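Local coordinates for Lmo0305 protein (Listeria monocytogenes, PDB 3PJ0), which belongs to the beta-eliminating lyase family of pyridoxal-phosphate-dependent, aminotransferase-like proteins and carries its cofactor on a modified lysine, at residues 267-281 against 285-297. Sequence-based numbering, arbitrary orientation. Where two conformers were deposited one is given.
Sequences AKGLAERFNSCSGVK and EVPVSNMFHVYFE
F292 and V294 meet A271 and F274 where helix 260-275 lies against the hairpin of strands 280-283 and 291-296, part of a four-stranded antiparallel sheet in an aminotransferase-like fold. The axes of helix 267-275 and strand 291-296 approach to 9.1 Å, their N-to-C directions 12° apart, so nearly parallel. F292 touches A267, L270, A271 and F274. Its CB starts toward the helix, and a chi1 of 56° sets CG between the backbone N and the carbonyl carbon, sending the ring in among the helical residues. CE2 comes 3.4 Å from the backbone O of A267, with CD2 a little farther from the same oxygen. Across the ring from CE2, CE1 approaches F274 CD2, the two side chains crossing at about a right angle. At the tip, CZ meets L270 CG, which lies in the ring plane at its edge. A271 CB stands over the centre of one F292 face, a CH-pi contact. A271 CB is also pressed against the proline, 3.4 Å from P287 CD, closer than carbons normally pack. V294 lays both methyls against one face of the F274 ring: CG2 stands over its centre, 3.9 Å from the centroid, and CG1 lies nearer CD1 and also touches V280 CG1. F352 of helix 345-358 packs edge-to-face on F274. N275 ND2 has its main partner in T282 OG1 and adds weak hydrogen bonds to E285 O and A271 O. The type II turn from C277 to V280 leads into the strand, which starts at V280. V280 and F296 form a non-hydrogen-bonded pair, K281 and Y295 a hydrogen-bonded one, and E297 N bonds to G279 O. The K281 N to Y295 O bond is matched by Y295 N to K281 O, 2.8 Å long and almost straight at 178°.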
ATOM      1  N   ALA A 267     -24.042 -17.819 -11.993  1.00 12.98           N
ATOM      2  CA  ALA A 267     -22.974 -18.832 -12.020  1.00 12.03           C
ATOM      3  C   ALA A 267     -23.534 -20.258 -12.133  1.00 12.93           C
ATOM      4  O   ALA A 267     -22.975 -21.101 -12.859  1.00 12.64           O
ATOM      5  CB  ALA A 267     -22.063 -18.703 -10.778  1.00 11.93           C
ATOM      6  N   LYS A 268     -24.601 -20.544 -11.385  1.00 13.28           N
ATOM      7  CA  LYS A 268     -25.231 -21.872 -11.449  1.00 13.85           C
ATOM      8  C   LYS A 268     -25.799 -22.165 -12.847  1.00 13.78           C
ATOM      9  O   LYS A 268     -25.586 -23.252 -13.385  1.00 13.76           O
ATOM     10  CB  LYS A 268     -26.305 -22.021 -10.376  1.00 13.65           C
ATOM     11  CG  LYS A 268     -25.706 -22.170  -8.970  1.00 13.41           C
ATOM     12  CD  LYS A 268     -26.773 -22.525  -7.942  1.00 13.04           C
ATOM     13  CE  LYS A 268     -27.687 -21.391  -7.658  1.00 14.98           C
ATOM     14  NZ  LYS A 268     -28.806 -21.821  -6.783  1.00 14.91           N
ATOM     15  N   GLY A 269     -26.504 -21.200 -13.435  1.00 13.83           N
ATOM     16  CA  GLY A 269     -27.050 -21.342 -14.790  1.00 14.60           C
ATOM     17  C   GLY A 269     -25.927 -21.610 -15.793  1.00 15.11           C
ATOM     18  O   GLY A 269     -26.038 -22.508 -16.632  1.00 16.28           O
ATOM     19  N   LEU A 270     -24.835 -20.849 -15.696  1.00 14.81           N
ATOM     20  CA  LEU A 270     -23.689 -21.016 -16.592  0.50 14.77           C
ATOM     21  C   LEU A 270     -23.045 -22.392 -16.412  1.00 15.63           C
ATOM     22  O   LEU A 270     -22.756 -23.060 -17.391  1.00 16.63           O
ATOM     23  CB  LEU A 270     -22.661 -19.903 -16.357  0.50 14.37           C
ATOM     24  CG  LEU A 270     -21.476 -19.787 -17.314  0.50 12.25           C
ATOM     25  CD1 LEU A 270     -21.962 -19.763 -18.758  0.50 11.12           C
ATOM     26  CD2 LEU A 270     -20.629 -18.531 -17.000  0.50 10.34           C
ATOM     27  N   ALA A 271     -22.807 -22.804 -15.163  1.00 15.18           N
ATOM     28  CA  ALA A 271     -22.222 -24.123 -14.891  1.00 15.79           C
ATOM     29  C   ALA A 271     -23.078 -25.222 -15.501  1.00 16.93           C
ATOM     30  O   ALA A 271     -22.551 -26.174 -16.098  1.00 16.64           O
ATOM     31  CB  ALA A 271     -22.028 -24.360 -13.342  1.00 15.00           C
ATOM     32  N   GLU A 272     -24.409 -25.105 -15.378  1.00 17.76           N
ATOM     33  CA  GLU A 272     -25.299 -26.115 -15.995  1.00 19.16           C
ATOM     34  C   GLU A 272     -25.035 -26.244 -17.484  1.00 18.93           C
ATOM     35  O   GLU A 272     -25.038 -27.353 -18.032  1.00 19.91           O
ATOM     36  CB  GLU A 272     -26.787 -25.770 -15.843  1.00 20.44           C
ATOM     37  CG  GLU A 272     -27.404 -26.075 -14.501  1.00 23.97           C
ATOM     38  CD  GLU A 272     -28.919 -25.892 -14.508  1.00 29.98           C
ATOM     39  OE1 GLU A 272     -29.518 -25.824 -15.601  1.00 32.58           O
ATOM     40  OE2 GLU A 272     -29.519 -25.828 -13.408  1.00 35.60           O
ATOM     41  N   ARG A 273     -24.841 -25.117 -18.148  1.00 18.85           N
ATOM     42  CA  ARG A 273     -24.592 -25.133 -19.584  1.00 19.28           C
ATOM     43  C   ARG A 273     -23.238 -25.775 -19.885  1.00 18.79           C
ATOM     44  O   ARG A 273     -23.158 -26.594 -20.783  1.00 20.31           O
ATOM     45  CB  ARG A 273     -24.613 -23.712 -20.186  0.62 19.64           C
ATOM     46  CG  ARG A 273     -25.944 -22.946 -20.110  0.62 20.63           C
ATOM     47  CD  ARG A 273     -25.730 -21.484 -20.579  0.62 23.58           C
ATOM     48  NE  ARG A 273     -26.945 -20.661 -20.607  0.62 23.31           N
ATOM     49  CZ  ARG A 273     -27.679 -20.405 -21.690  0.62 26.30           C
ATOM     50  NH1 ARG A 273     -27.365 -20.909 -22.881  0.62 25.89           N
ATOM     51  NH2 ARG A 273     -28.756 -19.631 -21.582  0.62 27.82           N
ATOM     52  N   PHE A 274     -22.192 -25.454 -19.124  1.00 17.19           N
ATOM     53  CA  PHE A 274     -20.896 -26.117 -19.313  1.00 17.23           C
ATOM     54  C   PHE A 274     -20.992 -27.643 -19.114  1.00 17.56           C
ATOM     55  O   PHE A 274     -20.554 -28.421 -19.976  1.00 18.55           O
ATOM     56  CB  PHE A 274     -19.818 -25.524 -18.388  1.00 16.37           C
ATOM     57  CG  PHE A 274     -19.190 -24.270 -18.918  1.00 15.48           C
ATOM     58  CD1 PHE A 274     -18.403 -24.316 -20.071  1.00 16.45           C
ATOM     59  CD2 PHE A 274     -19.353 -23.053 -18.271  1.00 15.60           C
ATOM     60  CE1 PHE A 274     -17.809 -23.153 -20.578  1.00 15.44           C
ATOM     61  CE2 PHE A 274     -18.750 -21.898 -18.759  1.00 15.46           C
ATOM     62  CZ  PHE A 274     -17.990 -21.946 -19.920  1.00 14.15           C
ATOM     63  N   ASN A 275     -21.619 -28.065 -18.017  1.00 17.49           N
ATOM     64  CA  ASN A 275     -21.762 -29.482 -17.715  1.00 18.44           C
ATOM     65  C   ASN A 275     -22.568 -30.233 -18.767  1.00 20.39           C
ATOM     66  O   ASN A 275     -22.360 -31.429 -18.960  1.00 21.18           O
ATOM     67  CB  ASN A 275     -22.404 -29.686 -16.329  1.00 18.09           C
ATOM     68  CG  ASN A 275     -21.412 -29.473 -15.172  1.00 17.31           C
ATOM     69  OD1 ASN A 275     -20.424 -30.224 -15.037  1.00 17.02           O
ATOM     70  ND2 ASN A 275     -21.701 -28.502 -14.305  1.00 14.34           N
ATOM     71  N   SER A 276     -23.478 -29.539 -19.452  1.00 21.16           N
ATOM     72  CA  SER A 276     -24.301 -30.165 -20.489  0.50 22.26           C
ATOM     73  C   SER A 276     -23.471 -30.536 -21.723  1.00 23.03           C
ATOM     74  O   SER A 276     -23.926 -31.314 -22.568  1.00 23.70           O
ATOM     75  CB  SER A 276     -25.480 -29.249 -20.890  0.50 22.41           C
ATOM     76  OG  SER A 276     -25.057 -28.100 -21.619  0.50 22.47           O
ATOM     77  N   CYS A 277     -22.263 -29.983 -21.824  1.00 22.73           N
ATOM     78  CA  CYS A 277     -21.381 -30.239 -22.966  1.00 23.67           C
ATOM     79  C   CYS A 277     -20.575 -31.512 -22.764  1.00 23.95           C
ATOM     80  O   CYS A 277     -20.079 -31.797 -21.654  1.00 23.51           O
ATOM     81  CB  CYS A 277     -20.447 -29.062 -23.238  1.00 23.30           C
ATOM     82  SG  CYS A 277     -21.333 -27.525 -23.650  1.00 24.33           S
ATOM     83  N   SER A 278     -20.484 -32.308 -23.823  0.62 24.68           N
ATOM     84  CA  SER A 278     -19.776 -33.584 -23.763  0.62 25.46           C
ATOM     85  C   SER A 278     -18.279 -33.320 -23.593  0.62 25.14           C
ATOM     86  O   SER A 278     -17.693 -32.554 -24.354  0.62 26.23           O
ATOM     87  CB  SER A 278     -20.047 -34.406 -25.032  0.62 26.26           C
ATOM     88  OG  SER A 278     -19.631 -35.742 -24.855  0.62 26.27           O
ATOM     89  N   GLY A 279     -17.677 -33.956 -22.590  1.00 24.72           N
ATOM     90  CA  GLY A 279     -16.261 -33.797 -22.264  1.00 23.80           C
ATOM     91  C   GLY A 279     -15.936 -32.537 -21.464  1.00 22.31           C
ATOM     92  O   GLY A 279     -14.773 -32.161 -21.360  1.00 22.33           O
ATOM     93  N   VAL A 280     -16.965 -31.890 -20.918  1.00 20.06           N
ATOM     94  CA  VAL A 280     -16.809 -30.681 -20.139  1.00 18.55           C
ATOM     95  C   VAL A 280     -17.535 -30.897 -18.819  1.00 17.84           C
ATOM     96  O   VAL A 280     -18.681 -31.380 -18.809  1.00 16.94           O
ATOM     97  CB  VAL A 280     -17.444 -29.448 -20.841  1.00 17.65           C
ATOM     98  CG1 VAL A 280     -17.200 -28.160 -20.022  1.00 17.72           C
ATOM     99  CG2 VAL A 280     -16.937 -29.281 -22.294  1.00 18.23           C
ATOM    100  N   LYS A 281     -16.864 -30.570 -17.712  1.00 17.36           N
ATOM    101  CA  LYS A 281     -17.498 -30.565 -16.399  1.00 16.81           C
ATOM    102  C   LYS A 281     -17.051 -29.327 -15.596  1.00 16.46           C
ATOM    103  O   LYS A 281     -16.055 -28.692 -15.938  1.00 16.81           O
ATOM    104  CB  LYS A 281     -17.138 -31.824 -15.607  1.00 17.66           C
ATOM    105  CG  LYS A 281     -15.682 -31.861 -15.062  1.00 21.00           C
ATOM    106  CD  LYS A 281     -15.339 -33.174 -14.330  1.00 24.22           C
ATOM    107  CE  LYS A 281     -13.900 -33.149 -13.782  1.00 27.02           C
ATOM    108  NZ  LYS A 281     -13.521 -34.395 -13.031  1.00 28.27           N
ATOM    109  N   GLU A 285     -19.445 -29.200  -9.260  1.00 15.47           N
ATOM    110  CA  GLU A 285     -20.438 -29.433 -10.317  1.00 16.07           C
ATOM    111  C   GLU A 285     -21.558 -28.396 -10.261  1.00 15.09           C
ATOM    112  O   GLU A 285     -21.994 -27.874 -11.306  1.00 15.03           O
ATOM    113  CB  GLU A 285     -20.998 -30.863 -10.211  0.67 16.84           C
ATOM    114  CG  GLU A 285     -22.136 -31.166 -11.198  0.67 19.17           C
ATOM    115  CD  GLU A 285     -22.598 -32.629 -11.184  0.67 23.42           C
ATOM    116  OE1 GLU A 285     -21.916 -33.502 -10.575  0.67 23.96           O
ATOM    117  OE2 GLU A 285     -23.651 -32.897 -11.812  0.67 23.55           O
ATOM    118  N   VAL A 286     -22.047 -28.135  -9.046  1.00 14.99           N
ATOM    119  CA  VAL A 286     -22.988 -27.047  -8.804  1.00 14.63           C
ATOM    120  C   VAL A 286     -22.261 -25.978  -7.960  1.00 13.59           C
ATOM    121  O   VAL A 286     -21.863 -26.240  -6.809  1.00 13.98           O
ATOM    122  CB  VAL A 286     -24.281 -27.498  -8.123  1.00 15.60           C
ATOM    123  CG1 VAL A 286     -25.169 -26.256  -7.846  1.00 14.58           C
ATOM    124  CG2 VAL A 286     -25.016 -28.533  -9.000  1.00 16.84           C
ATOM    125  N   PRO A 287     -22.033 -24.788  -8.539  1.00 12.94           N
ATOM    126  CA  PRO A 287     -21.354 -23.720  -7.822  1.00 11.97           C
ATOM    127  C   PRO A 287     -22.053 -23.402  -6.507  1.00 12.01           C
ATOM    128  O   PRO A 287     -23.265 -23.524  -6.405  1.00 11.44           O
ATOM    129  CB  PRO A 287     -21.462 -22.514  -8.774  1.00 10.99           C
ATOM    130  CG  PRO A 287     -21.516 -23.127 -10.118  1.00 12.66           C
ATOM    131  CD  PRO A 287     -22.309 -24.413  -9.938  1.00 13.00           C
ATOM    132  N   VAL A 288     -21.252 -22.998  -5.522  1.00 11.72           N
ATOM    133  CA  VAL A 288     -21.752 -22.594  -4.230  1.00 11.36           C
ATOM    134  C   VAL A 288     -21.460 -21.099  -4.034  1.00 11.23           C
ATOM    135  O   VAL A 288     -21.528 -20.606  -2.933  1.00 11.30           O
ATOM    136  CB  VAL A 288     -21.117 -23.480  -3.118  1.00 12.07           C
ATOM    137  CG1 VAL A 288     -21.541 -24.953  -3.322  1.00 11.89           C
ATOM    138  CG2 VAL A 288     -19.549 -23.321  -3.064  1.00 11.74           C
ATOM    139  N   SER A 289     -21.194 -20.389  -5.137  1.00 10.76           N
ATOM    140  CA  SER A 289     -20.821 -18.962  -5.111  1.00 10.69           C
ATOM    141  C   SER A 289     -20.854 -18.475  -6.571  1.00 11.02           C
ATOM    142  O   SER A 289     -21.443 -19.126  -7.440  1.00 10.95           O
ATOM    143  CB  SER A 289     -19.418 -18.797  -4.505  1.00  9.80           C
ATOM    144  OG  SER A 289     -18.432 -19.297  -5.420  1.00 11.03           O
ATOM    145  N   ASN A 290     -20.217 -17.348  -6.845  1.00 10.30           N
ATOM    146  CA  ASN A 290     -20.216 -16.804  -8.194  1.00 10.47           C
ATOM    147  C   ASN A 290     -19.127 -17.420  -9.084  1.00  9.98           C
ATOM    148  O   ASN A 290     -19.001 -17.062 -10.253  1.00 11.23           O
ATOM    149  CB  ASN A 290     -20.007 -15.294  -8.123  1.00  9.18           C
ATOM    150  CG  ASN A 290     -18.666 -14.938  -7.643  1.00 10.75           C
ATOM    151  OD1 ASN A 290     -18.154 -15.559  -6.684  1.00 12.48           O
ATOM    152  ND2 ASN A 290     -18.040 -13.944  -8.288  1.00 10.69           N
HETATM  153  N   MSE A 291     -18.343 -18.343  -8.534  1.00  9.76           N
HETATM  154  CA  MSE A 291     -17.223 -18.898  -9.243  1.00 10.30           C
HETATM  155  C   MSE A 291     -17.244 -20.402  -9.361  1.00 10.34           C
HETATM  156  O   MSE A 291     -17.979 -21.095  -8.650  1.00 11.64           O
HETATM  157  CB  MSE A 291     -15.917 -18.494  -8.557  1.00 10.06           C
HETATM  158  CG  MSE A 291     -15.648 -19.152  -7.230  1.00 11.28           C
HETATM  159 SE   MSE A 291     -13.794 -18.947  -6.636  0.75  9.74          SE
HETATM  160  CE  MSE A 291     -12.946 -20.002  -8.022  1.00 11.55           C
ATOM    161  N   PHE A 292     -16.399 -20.894 -10.263  1.00  9.31           N
ATOM    162  CA  PHE A 292     -16.215 -22.318 -10.485  1.00  9.63           C
ATOM    163  C   PHE A 292     -15.076 -22.471 -11.493  1.00 10.41           C
ATOM    164  O   PHE A 292     -14.629 -21.489 -12.084  1.00 10.17           O
ATOM    165  CB  PHE A 292     -17.503 -23.026 -10.971  1.00  9.95           C
ATOM    166  CG  PHE A 292     -18.098 -22.445 -12.214  1.00  9.26           C
ATOM    167  CD1 PHE A 292     -17.690 -22.872 -13.469  1.00 11.73           C
ATOM    168  CD2 PHE A 292     -19.089 -21.450 -12.132  1.00 11.15           C
ATOM    169  CE1 PHE A 292     -18.251 -22.310 -14.635  1.00 10.56           C
ATOM    170  CE2 PHE A 292     -19.626 -20.900 -13.275  1.00 10.17           C
ATOM    171  CZ  PHE A 292     -19.218 -21.321 -14.526  1.00 10.88           C
ATOM    172  N   HIS A 293     -14.592 -23.699 -11.623  1.00 11.06           N
ATOM    173  CA  HIS A 293     -13.569 -24.061 -12.595  1.00 11.22           C
ATOM    174  C   HIS A 293     -14.209 -24.978 -13.635  1.00 12.15           C
ATOM    175  O   HIS A 293     -15.047 -25.775 -13.308  1.00 12.02           O
ATOM    176  CB  HIS A 293     -12.439 -24.777 -11.873  1.00 10.56           C
ATOM    177  CG  HIS A 293     -11.594 -23.865 -11.063  1.00 11.40           C
ATOM    178  ND1 HIS A 293     -10.472 -24.284 -10.381  1.00 11.94           N
ATOM    179  CD2 HIS A 293     -11.689 -22.530 -10.859  1.00 10.15           C
ATOM    180  CE1 HIS A 293      -9.938 -23.246  -9.765  1.00 12.67           C
ATOM    181  NE2 HIS A 293     -10.637 -22.166 -10.076  1.00 12.35           N
ATOM    182  N   VAL A 294     -13.804 -24.838 -14.896  1.00 13.01           N
ATOM    183  CA  VAL A 294     -14.327 -25.645 -16.025  1.00 12.82           C
ATOM    184  C   VAL A 294     -13.187 -26.537 -16.498  1.00 13.49           C
ATOM    185  O   VAL A 294     -12.101 -26.051 -16.781  1.00 11.94           O
ATOM    186  CB  VAL A 294     -14.776 -24.716 -17.183  1.00 13.79           C
ATOM    187  CG1 VAL A 294     -15.287 -25.485 -18.384  1.00 14.39           C
ATOM    188  CG2 VAL A 294     -15.846 -23.694 -16.668  1.00 13.61           C
ATOM    189  N   TYR A 295     -13.438 -27.833 -16.572  1.00 13.88           N
ATOM    190  CA  TYR A 295     -12.438 -28.822 -16.933  1.00 15.40           C
ATOM    191  C   TYR A 295     -12.830 -29.495 -18.218  1.00 17.10           C
ATOM    192  O   TYR A 295     -14.002 -29.812 -18.426  1.00 17.01           O
ATOM    193  CB  TYR A 295     -12.328 -29.891 -15.839  1.00 15.58           C
ATOM    194  CG  TYR A 295     -11.410 -29.555 -14.691  1.00 16.47           C
ATOM    195  CD1 TYR A 295     -11.784 -28.627 -13.709  1.00 16.96           C
ATOM    196  CD2 TYR A 295     -10.174 -30.185 -14.571  1.00 17.25           C
ATOM    197  CE1 TYR A 295     -10.934 -28.316 -12.651  1.00 16.29           C
ATOM    198  CE2 TYR A 295      -9.320 -29.901 -13.502  1.00 18.81           C
ATOM    199  CZ  TYR A 295      -9.709 -28.964 -12.537  1.00 17.99           C
ATOM    200  OH  TYR A 295      -8.859 -28.663 -11.491  1.00 16.16           O
ATOM    201  N   PHE A 296     -11.829 -29.763 -19.050  1.00 18.68           N
ATOM    202  CA  PHE A 296     -12.021 -30.375 -20.339  1.00 19.00           C
ATOM    203  C   PHE A 296     -11.242 -31.668 -20.457  1.00 20.47           C
ATOM    204  O   PHE A 296     -10.155 -31.791 -19.881  1.00 20.06           O
ATOM    205  CB  PHE A 296     -11.505 -29.455 -21.431  1.00 19.26           C
ATOM    206  CG  PHE A 296     -12.251 -28.175 -21.554  1.00 16.85           C
ATOM    207  CD1 PHE A 296     -11.890 -27.079 -20.784  1.00 16.17           C
ATOM    208  CD2 PHE A 296     -13.290 -28.050 -22.476  1.00 17.89           C
ATOM    209  CE1 PHE A 296     -12.560 -25.889 -20.901  1.00 16.00           C
ATOM    210  CE2 PHE A 296     -13.986 -26.863 -22.602  1.00 16.68           C
ATOM    211  CZ  PHE A 296     -13.629 -25.775 -21.821  1.00 18.12           C
ATOM    212  N   GLU A 297     -11.797 -32.603 -21.234  1.00 21.49           N
ATOM    213  CA  GLU A 297     -11.151 -33.886 -21.510  1.00 23.01           C
ATOM    214  C   GLU A 297     -10.330 -33.824 -22.797  1.00 22.90           C
ATOM    215  O   GLU A 297     -10.372 -34.751 -23.636  1.00 23.54           O
ATOM    216  CB  GLU A 297     -12.178 -35.017 -21.608  1.00 24.02           C
ATOM    217  CG  GLU A 297     -12.901 -35.321 -20.314  1.00 26.51           C
ATOM    218  CD  GLU A 297     -14.000 -36.364 -20.503  1.00 30.22           C
ATOM    219  OE1 GLU A 297     -13.970 -37.099 -21.510  1.00 33.62           O
ATOM    220  OE2 GLU A 297     -14.906 -36.453 -19.642  1.00 33.49           O
TER